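Local coordinates for protein amino acid amide racemase (PDB 6GIO) that binds pyridoxal-5'-phosphate and belongs to the class-III aminotransferase family of PLP-dependent enzymes, at residues A87-E92 and A305-L310. Sequence-based numbering, arbitrary orientation.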
ATOM      1  N   ALA C  87       1.670  -2.293  16.833  1.00 17.43           N
ATOM      2  CA  ALA C  87       0.955  -1.263  16.168  1.00 18.42           C
ATOM      3  C   ALA C  87       0.330  -0.314  17.206  1.00 20.43           C
ATOM      4  O   ALA C  87       0.337   0.895  16.999  1.00 20.42           O
ATOM      5  CB  ALA C  87      -0.138  -1.871  15.305  1.00 18.20           C
ATOM      6  N   VAL C  88      -0.222  -0.853  18.305  1.00 21.69           N
ATOM      7  CA  VAL C  88      -0.855   0.043  19.309  1.00 21.92           C
ATOM      8  C   VAL C  88       0.234   0.917  19.931  1.00 23.25           C
ATOM      9  O   VAL C  88       0.063   2.132  20.060  1.00 23.04           O
ATOM     10  CB  VAL C  88      -1.666  -0.754  20.347  1.00 21.67           C
ATOM     11  CG1 VAL C  88      -2.173   0.146  21.492  1.00 22.09           C
ATOM     12  CG2 VAL C  88      -2.836  -1.408  19.651  1.00 21.57           C
ATOM     13  N   SER C  89       1.374   0.297  20.263  1.00 23.93           N
ATOM     14  CA  SER C  89       2.527   1.018  20.832  1.00 24.85           C
ATOM     15  C   SER C  89       3.117   2.060  19.891  1.00 24.14           C
ATOM     16  O   SER C  89       3.366   3.171  20.329  1.00 22.58           O
ATOM     17  CB  SER C  89       3.621   0.055  21.325  1.00 24.72           C
ATOM     18  OG  SER C  89       3.048  -0.883  22.215  1.00 23.80           O
ATOM     19  N   LEU C  90       3.305   1.724  18.605  1.00 24.43           N
ATOM     20  CA  LEU C  90       3.729   2.739  17.598  1.00 22.78           C
ATOM     21  C   LEU C  90       2.756   3.927  17.538  1.00 21.77           C
ATOM     22  O   LEU C  90       3.179   5.096  17.465  1.00 21.96           O
ATOM     23  CB  LEU C  90       3.868   2.124  16.189  1.00 22.16           C
ATOM     24  CG  LEU C  90       4.222   3.072  15.022  1.00 22.14           C
ATOM     25  CD1 LEU C  90       5.483   3.873  15.329  1.00 22.35           C
ATOM     26  CD2 LEU C  90       4.386   2.315  13.692  1.00 22.20           C
ATOM     27  N   ALA C  91       1.462   3.638  17.540  1.00 22.41           N
ATOM     28  CA  ALA C  91       0.462   4.725  17.528  1.00 21.93           C
ATOM     29  C   ALA C  91       0.665   5.635  18.754  1.00 21.07           C
ATOM     30  O   ALA C  91       0.614   6.843  18.628  1.00 21.89           O
ATOM     31  CB  ALA C  91      -0.951   4.181  17.489  1.00 20.60           C
ATOM     32  N   GLU C  92       0.881   5.030  19.921  1.00 22.71           N
ATOM     33  CA  GLU C  92       1.159   5.761  21.166  1.00 23.97           C
ATOM     34  C   GLU C  92       2.432   6.590  20.999  1.00 24.02           C
ATOM     35  O   GLU C  92       2.470   7.766  21.389  1.00 21.38           O
ATOM     36  CB  GLU C  92       1.310   4.785  22.362  1.00 24.41           C
ATOM     37  CG  GLU C  92       0.023   4.151  22.832  1.00 25.00           C
ATOM     38  CD  GLU C  92       0.228   2.920  23.709  1.00 26.63           C
ATOM     39  OE1 GLU C  92       1.327   2.340  23.723  1.00 28.88           O
ATOM     40  OE2 GLU C  92      -0.750   2.482  24.346  1.00 26.88           O
ATOM     41  N   ALA C 305       9.183  -2.354  13.076  1.00 23.25           N
ATOM     42  CA  ALA C 305      10.281  -1.635  12.432  1.00 22.93           C
ATOM     43  C   ALA C 305      10.154  -0.117  12.683  1.00 23.00           C
ATOM     44  O   ALA C 305      11.124   0.580  12.964  1.00 20.11           O
ATOM     45  CB  ALA C 305      10.336  -1.952  10.943  1.00 21.14           C
ATOM     46  N   GLY C 306       8.946   0.395  12.593  1.00 26.40           N
ATOM     47  CA  GLY C 306       8.722   1.827  12.836  1.00 26.35           C
ATOM     48  C   GLY C 306       9.047   2.258  14.257  1.00 25.87           C
ATOM     49  O   GLY C 306       9.539   3.366  14.488  1.00 21.80           O
ATOM     50  N   ARG C 307       8.753   1.386  15.218  1.00 26.54           N
ATOM     51  CA  ARG C 307       9.075   1.703  16.613  1.00 26.82           C
ATOM     52  C   ARG C 307      10.582   1.809  16.762  1.00 25.72           C
ATOM     53  O   ARG C 307      11.063   2.701  17.449  1.00 24.23           O
ATOM     54  CB  ARG C 307       8.528   0.660  17.575  1.00 26.55           C
ATOM     55  CG  ARG C 307       7.035   0.650  17.640  1.00 28.74           C
ATOM     56  CD  ARG C 307       6.589   0.092  18.953  1.00 29.67           C
ATOM     57  NE  ARG C 307       6.773   1.089  19.994  1.00 31.35           N
ATOM     58  CZ  ARG C 307       7.066   0.810  21.264  1.00 32.98           C
ATOM     59  NH1 ARG C 307       7.224  -0.449  21.683  1.00 34.32           N
ATOM     60  NH2 ARG C 307       7.203   1.799  22.119  1.00 33.41           N
ATOM     61  N   ALA C 308      11.313   0.896  16.110  1.00 23.78           N
ATOM     62  CA  ALA C 308      12.765   0.902  16.148  1.00 24.32           C
ATOM     63  C   ALA C 308      13.300   2.163  15.488  1.00 23.92           C
ATOM     64  O   ALA C 308      14.262   2.776  15.961  1.00 24.11           O
ATOM     65  CB  ALA C 308      13.346  -0.343  15.469  1.00 26.00           C
ATOM     66  N   VAL C 309      12.682   2.592  14.403  1.00 22.12           N
ATOM     67  CA  VAL C 309      13.126   3.835  13.760  1.00 22.33           C
ATOM     68  C   VAL C 309      12.975   5.039  14.710  1.00 23.05           C
ATOM     69  O   VAL C 309      13.923   5.788  14.979  1.00 23.48           O
ATOM     70  CB  VAL C 309      12.390   4.067  12.424  1.00 22.23           C
ATOM     71  CG1 VAL C 309      12.588   5.485  11.936  1.00 22.38           C
ATOM     72  CG2 VAL C 309      12.880   3.076  11.349  1.00 22.36           C
ATOM     73  N   LEU C 310      11.773   5.241  15.210  1.00 24.96           N
ATOM     74  CA  LEU C 310      11.509   6.357  16.116  1.00 24.87           C
ATOM     75  C   LEU C 310      12.386   6.267  17.347  1.00 27.48           C
ATOM     76  O   LEU C 310      12.928   7.269  17.795  1.00 26.30           O
ATOM     77  CB  LEU C 310      10.046   6.373  16.542  1.00 26.05           C
ATOM     78  CG  LEU C 310       8.987   6.567  15.469  1.00 27.04           C
ATOM     79  CD1 LEU C 310       7.653   6.854  16.150  1.00 28.99           C
ATOM     80  CD2 LEU C 310       9.331   7.698  14.527  1.00 27.57           C
TER
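Ser89 lays its CB centrally over one face of the Arg307 guanidinium, with CB 3.5 Å from Arg307 CZ. The aliphatic part of the same arginine runs against Leu90: Arg307 CG lies 3.8 Å from Leu90 CB, and Arg307 CD packs 3.7 Å from Leu90 N without a hydrogen bond. A bend at chi3 (76°) turns the guanidinium out of the line of this chain and across Ser89. Beyond the arginine, Leu90 CD1 meets Leu310 CD1 at 3.8 Å, the two leucine side chains crossing at about a right angle. CD1 also lies against Gly306 C, and the missing side chain of Gly306 leaves space for the CD2 branch of Leu90. No hydrogen bond joins the segments, but Arg307 NE forms a salt bridge to Asp93, one turn on from Ser89 in helix 85-97; Ser89 OG bonds back to the carbonyl of Glu85 in its own helix. The axes of segments 87-92 and 305-310 approach to 9.4 Å and cross at 32° in roughly parallel sense, a helix-helix packing with an apolar leucine side and a polar arginine side. Leu90 also packs on Phe108 of strand 104-109, and helix 61-72 lies against helix 300-315 through Ala308 and Val309.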